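Local coordinates for protein sugar kinase, pfkB family (Thermotoga maritima, PDB 2AJR) that probably acts as an ATP-dependent sugar kinase of the pfkB family, possibly a 1-phosphofructokinase, and binds a magnesium ion, at residues His267-Gly272 with Lys308-Pro313; Ser300-Thr305 with Lys319-His324. One frame throughout, in Å; residues are numbered along the deposited sequence.

Contact 1 of 2, residues His267-Gly272 with Lys308-Pro313; sequences HLLGAG and KEKYMP. With MG (magnesium ion), chain C.
The imidazole of His267 lies with one face over the backbone of Lys308: Lys308 N sits 3.7 Å above the ring plane, over its centre, and His267 CD2 comes within 3.5 Å of Lys308 CA. Lys308 CB extends that cover, 3.8 Å from His267 NE2 on the same face. The ring is held at both nitrogens, ND1 by Thr305 O and NE2 by the carboxylate of Glu113, which fixes its rotation. A leucine in its place would probably leave that carboxylate and the Thr305 carbonyl without their mates. The backbone contributes separately: His267 O points at the magnesium, 2.6 Å away, while Glu309 O binds it at 2.5 Å from the facing segment. With Arg307 and Ala304 also belonging to the metal site, this carbonyl environment resembles the monovalent-cation site of ribokinase relatives. Leu268 to Ala271 form a type II turn closed by Ala271 N and Leu268 O at 3.1 Å. The Gly-Ala-Gly sequence at this helix start is consistent with the anion-hole motif of the ribokinase superfamily, whose backbone N-H groups typically face phosphate. Within the turn, Leu269 CD2 rests 4.2 Å from Lys310 CB. Lys310 CG, anti to the backbone N (chi1 -172°), runs past Leu269 O and carries the amine away to Asp24, with Pro50 O and Asn56 as further partners. Gly270, the N-cap of helix 271-286, has phi 86°, which favours glycine; a beta carbon there would also collide with Met312 CE. That methyl, from a selenomethionine, instead packs 3.3 Å from Gly270 O.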
loop_
_atom_site.group_PDB
_atom_site.type_symbol
_atom_site.label_atom_id
_atom_site.label_comp_id
_atom_site.label_asym_id
_atom_site.label_seq_id
_atom_site.Cartn_x
_atom_site.Cartn_y
_atom_site.Cartn_z
ATOM N N HIS A 267 6.941 -15.923 -9.313
ATOM C CA HIS A 267 7.255 -15.037 -10.436
ATOM C C HIS A 267 6.049 -14.832 -11.359
ATOM O O HIS A 267 6.204 -14.338 -12.471
ATOM C CB HIS A 267 8.415 -15.615 -11.263
ATOM C CG HIS A 267 9.735 -15.635 -10.557
ATOM N ND1 HIS A 267 10.905 -15.999 -11.195
ATOM C CD2 HIS A 267 10.080 -15.323 -9.285
ATOM C CE1 HIS A 267 11.909 -15.929 -10.338
ATOM N NE2 HIS A 267 11.437 -15.511 -9.174
ATOM N N LEU A 268 4.855 -15.177 -10.891
ATOM C CA LEU A 268 3.674 -15.267 -11.744
ATOM C C LEU A 268 2.905 -13.978 -11.966
ATOM O O LEU A 268 1.974 -13.957 -12.794
ATOM C CB LEU A 268 2.683 -16.273 -11.154
ATOM C CG LEU A 268 2.806 -17.741 -11.525
ATOM C CD1 LEU A 268 1.845 -18.524 -10.679
ATOM C CD2 LEU A 268 2.522 -17.950 -13.008
ATOM N N LEU A 269 3.203 -12.915 -11.229
ATOM C CA LEU A 269 2.364 -11.730 -11.366
ATOM C C LEU A 269 2.375 -11.246 -12.808
ATOM O O LEU A 269 3.433 -10.904 -13.345
ATOM C CB LEU A 269 2.815 -10.606 -10.456
ATOM C CG LEU A 269 1.931 -9.361 -10.550
ATOM C CD1 LEU A 269 0.528 -9.639 -9.981
ATOM C CD2 LEU A 269 2.602 -8.205 -9.847
ATOM N N GLY A 270 1.196 -11.232 -13.430
ATOM C CA GLY A 270 1.017 -10.654 -14.771
ATOM C C GLY A 270 1.299 -11.571 -15.952
ATOM O O GLY A 270 1.207 -11.136 -17.109
ATOM N N ALA A 271 1.639 -12.829 -15.663
ATOM C CA ALA A 271 1.956 -13.817 -16.690
ATOM C C ALA A 271 0.792 -14.058 -17.648
ATOM O O ALA A 271 0.999 -14.292 -18.849
ATOM C CB ALA A 271 2.376 -15.150 -16.033
ATOM N N GLY A 272 -0.424 -14.007 -17.112
ATOM C CA GLY A 272 -1.638 -14.267 -17.887
ATOM C C GLY A 272 -1.952 -13.207 -18.927
ATOM O O GLY A 272 -2.577 -13.488 -19.961
ATOM N N LYS A 308 11.253 -12.132 -11.147
ATOM C CA LYS A 308 10.425 -11.911 -9.961
ATOM C C LYS A 308 9.484 -10.726 -10.111
ATOM O O LYS A 308 8.400 -10.729 -9.539
ATOM C CB LYS A 308 11.277 -11.783 -8.680
ATOM C CG LYS A 308 12.204 -10.575 -8.573
ATOM C CD LYS A 308 13.008 -10.593 -7.228
ATOM C CE LYS A 308 14.256 -9.698 -7.248
ATOM N NZ LYS A 308 14.018 -8.405 -7.936
ATOM N N GLU A 309 9.885 -9.730 -10.891
ATOM C CA GLU A 309 9.033 -8.560 -11.130
ATOM C C GLU A 309 8.045 -8.879 -12.217
ATOM O O GLU A 309 8.286 -9.764 -13.036
ATOM C CB GLU A 309 9.820 -7.331 -11.598
ATOM C CG GLU A 309 11.097 -7.076 -10.857
ATOM C CD GLU A 309 12.271 -7.877 -11.394
ATOM O OE1 GLU A 309 12.211 -8.329 -12.566
ATOM O OE2 GLU A 309 13.251 -8.040 -10.629
ATOM N N LYS A 310 6.945 -8.138 -12.211
ATOM C CA LYS A 310 6.053 -8.058 -13.345
ATOM C C LYS A 310 6.931 -7.661 -14.510
ATOM O O LYS A 310 7.548 -6.590 -14.483
ATOM C CB LYS A 310 4.961 -7.002 -13.115
ATOM C CG LYS A 310 3.863 -6.997 -14.185
ATOM C CD LYS A 310 2.563 -6.309 -13.712
ATOM C CE LYS A 310 2.747 -4.817 -13.486
ATOM N NZ LYS A 310 1.447 -4.078 -13.432
ATOM N N TYR A 311 7.032 -8.566 -15.481
ATOM C CA TYR A 311 7.829 -8.383 -16.664
ATOM C C TYR A 311 7.009 -8.848 -17.851
ATOM O O TYR A 311 6.570 -9.982 -17.913
ATOM C CB TYR A 311 9.130 -9.176 -16.550
ATOM C CG TYR A 311 9.912 -9.353 -17.843
ATOM C CD1 TYR A 311 10.532 -8.272 -18.480
ATOM C CD2 TYR A 311 10.070 -10.613 -18.402
ATOM C CE1 TYR A 311 11.260 -8.452 -19.666
ATOM C CE2 TYR A 311 10.792 -10.810 -19.566
ATOM C CZ TYR A 311 11.387 -9.736 -20.200
ATOM O OH TYR A 311 12.091 -9.987 -21.372
HETATM N N MSE A 312 6.771 -7.941 -18.774
HETATM C CA MSE A 312 6.171 -8.276 -20.039
HETATM C C MSE A 312 7.344 -8.487 -20.997
HETATM O O MSE A 312 8.180 -7.604 -21.153
HETATM C CB MSE A 312 5.275 -7.137 -20.510
HETATM C CG MSE A 312 4.172 -6.772 -19.535
HETATM SE SE MSE A 312 2.892 -8.277 -19.180
HETATM C CE MSE A 312 3.172 -8.538 -17.199
ATOM N N PRO A 313 7.422 -9.667 -21.620
ATOM C CA PRO A 313 8.605 -10.029 -22.391
ATOM C C PRO A 313 8.687 -9.372 -23.759
ATOM O O PRO A 313 7.666 -8.957 -24.300
ATOM C CB PRO A 313 8.441 -11.538 -22.557
ATOM C CG PRO A 313 6.963 -11.742 -22.588
ATOM C CD PRO A 313 6.412 -10.739 -21.626
HETATM MG MG MG C . 7.315 -12.071 -13.213
#

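Contact 2 of 2, residues Ser300-Thr305 with Lys319-His324; sequences SALAAT and KKEYDH
With Glu321 CG anti to the carbonyl carbon (chi1 -62°), a bend at chi2 (-62°) lays the chain against the backbone of helix 290-304, while Leu302, with CG anti to its own carbonyl carbon, extends toward His324. Glu321 CG reaches 3.7 Å from Ala303 N and 4.0 Å from Ala303 CB, and the carboxylate passes beside Leu302, OE1 being 3.8 Å from Leu302 CB. Farther out, Leu302 CD1 packs 3.8 Å from His324 O. Across the two segments the contact is thus van der Waals packing, although a buried carboxylate takes part. Its oxygens have partners on both sides: from its own segment His324 ND1 donates to Glu321 OE1 at 2.9 Å, approaching from above the carboxylate plane, 44° out of it, and OE2 forms a salt bridge with Arg306, just beyond Thr305 on the facing side. Together they limit the rotation of the group. On the facing segment, Thr305 OG1 donates to Leu302 O at 2.7 Å, occupying a carbonyl near the helix end. The join therefore fastens the turn between helix 315-319 and edge strand 325-329 onto the C-terminal part of helix 290-304, whose other flank meets helix 271-286 through Ala301 and Ala304.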
loop_
_atom_site.group_PDB
_atom_site.type_symbol
_atom_site.label_atom_id
_atom_site.label_comp_id
_atom_site.label_asym_id
_atom_site.label_seq_id
_atom_site.Cartn_x
_atom_site.Cartn_y
_atom_site.Cartn_z
ATOM N N SER A 300 4.990 -16.686 -24.179
ATOM C CA SER A 300 5.103 -15.383 -23.518
ATOM C C SER A 300 4.903 -15.521 -22.012
ATOM O O SER A 300 5.699 -14.983 -21.224
ATOM C CB SER A 300 4.098 -14.376 -24.091
ATOM O OG SER A 300 4.138 -14.367 -25.516
ATOM N N ALA A 301 3.850 -16.259 -21.634
ATOM C CA ALA A 301 3.553 -16.512 -20.238
ATOM C C ALA A 301 4.794 -17.063 -19.559
ATOM O O ALA A 301 5.178 -16.579 -18.500
ATOM C CB ALA A 301 2.380 -17.482 -20.095
ATOM N N LEU A 302 5.433 -18.056 -20.173
ATOM C CA LEU A 302 6.623 -18.646 -19.587
ATOM C C LEU A 302 7.678 -17.582 -19.424
ATOM O O LEU A 302 8.335 -17.532 -18.387
ATOM C CB LEU A 302 7.180 -19.816 -20.425
ATOM C CG LEU A 302 6.448 -21.155 -20.235
ATOM C CD1 LEU A 302 6.990 -22.204 -21.160
ATOM C CD2 LEU A 302 6.507 -21.633 -18.780
ATOM N N ALA A 303 7.840 -16.744 -20.447
ATOM C CA ALA A 303 8.855 -15.693 -20.436
ATOM C C ALA A 303 8.584 -14.739 -19.280
ATOM O O ALA A 303 9.504 -14.343 -18.564
ATOM C CB ALA A 303 8.860 -14.940 -21.752
ATOM N N ALA A 304 7.319 -14.404 -19.067
ATOM C CA ALA A 304 6.950 -13.507 -17.981
ATOM C C ALA A 304 7.396 -14.042 -16.629
ATOM O O ALA A 304 7.782 -13.267 -15.754
ATOM C CB ALA A 304 5.454 -13.248 -17.979
ATOM N N THR A 305 7.375 -15.355 -16.453
ATOM C CA THR A 305 7.764 -15.930 -15.172
ATOM C C THR A 305 9.272 -15.927 -14.933
ATOM O O THR A 305 9.719 -16.204 -13.834
ATOM C CB THR A 305 7.307 -17.380 -15.040
ATOM O OG1 THR A 305 8.218 -18.223 -15.762
ATOM C CG2 THR A 305 5.901 -17.558 -15.575
ATOM N N LYS A 319 10.576 -16.114 -27.933
ATOM C CA LYS A 319 11.081 -17.189 -28.801
ATOM C C LYS A 319 11.961 -18.193 -28.050
ATOM O O LYS A 319 11.954 -19.375 -28.378
ATOM C CB LYS A 319 11.861 -16.610 -29.999
ATOM C CG LYS A 319 10.982 -16.085 -31.141
ATOM C CD LYS A 319 11.820 -15.595 -32.309
ATOM C CE LYS A 319 10.979 -15.344 -33.567
ATOM N NZ LYS A 319 11.823 -15.290 -34.818
ATOM N N LYS A 320 12.703 -17.714 -27.048
ATOM C CA LYS A 320 13.551 -18.567 -26.194
ATOM C C LYS A 320 12.791 -19.664 -25.450
ATOM O O LYS A 320 13.382 -20.636 -24.995
ATOM C CB LYS A 320 14.297 -17.712 -25.161
ATOM C CG LYS A 320 15.592 -17.108 -25.681
ATOM C CD LYS A 320 16.079 -15.968 -24.783
ATOM C CE LYS A 320 17.466 -15.492 -25.203
ATOM N NZ LYS A 320 17.799 -14.112 -24.717
ATOM N N GLU A 321 11.486 -19.490 -25.316
ATOM C CA GLU A 321 10.674 -20.407 -24.556
ATOM C C GLU A 321 10.065 -21.496 -25.421
ATOM O O GLU A 321 9.424 -22.403 -24.890
ATOM C CB GLU A 321 9.553 -19.649 -23.835
ATOM C CG GLU A 321 10.035 -18.618 -22.821
ATOM C CD GLU A 321 10.843 -19.220 -21.681
ATOM O OE1 GLU A 321 10.817 -20.458 -21.490
ATOM O OE2 GLU A 321 11.512 -18.439 -20.972
ATOM N N TYR A 322 10.254 -21.430 -26.741
ATOM C CA TYR A 322 9.666 -22.451 -27.622
ATOM C C TYR A 322 10.211 -23.844 -27.323
ATOM O O TYR A 322 9.584 -24.851 -27.625
ATOM C CB TYR A 322 9.797 -22.072 -29.105
ATOM C CG TYR A 322 8.467 -21.595 -29.664
ATOM C CD1 TYR A 322 8.031 -20.270 -29.483
ATOM C CD2 TYR A 322 7.610 -22.486 -30.324
ATOM C CE1 TYR A 322 6.778 -19.848 -29.978
ATOM C CE2 TYR A 322 6.365 -22.071 -30.825
ATOM C CZ TYR A 322 5.954 -20.760 -30.650
ATOM O OH TYR A 322 4.718 -20.382 -31.144
ATOM N N ASP A 323 11.362 -23.869 -26.670
ATOM C CA ASP A 323 12.037 -25.089 -26.256
ATOM C C ASP A 323 11.401 -25.788 -25.045
ATOM O O ASP A 323 11.581 -26.980 -24.853
ATOM C CB ASP A 323 13.471 -24.701 -25.875
ATOM C CG ASP A 323 14.497 -25.723 -26.298
ATOM O OD1 ASP A 323 14.255 -26.948 -26.122
ATOM O OD2 ASP A 323 15.562 -25.277 -26.786
ATOM N N HIS A 324 10.678 -25.042 -24.223
ATOM C CA HIS A 324 10.351 -25.477 -22.865
ATOM C C HIS A 324 8.881 -25.831 -22.670
ATOM O O HIS A 324 8.375 -25.710 -21.566
ATOM C CB HIS A 324 10.727 -24.381 -21.853
ATOM C CG HIS A 324 12.166 -23.966 -21.910
ATOM N ND1 HIS A 324 12.558 -22.671 -22.181
ATOM C CD2 HIS A 324 13.305 -24.673 -21.731
ATOM C CE1 HIS A 324 13.876 -22.599 -22.161
ATOM N NE2 HIS A 324 14.356 -23.802 -21.900
#

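Overall arrangement
Both contacts use what follows helix 290-304, and their segments alternate along the chain: 267-272 and 300-305 are each met by a later, largely irregular segment. They touch directly, through His267 ND1 and Thr305 O, and through Pro313 packed on Ala303. Contact 1 lies closer to the chain's centre yet is only partly buried; it combines a metal held by backbone carbonyls, a ring over backbone and lysines whose polar ends leave the interface. Contact 2, farther out, is smaller but mostly buried, and rests on apolar packing around one carboxylate with its own partners. Ala304 ties it to the same magnesium site.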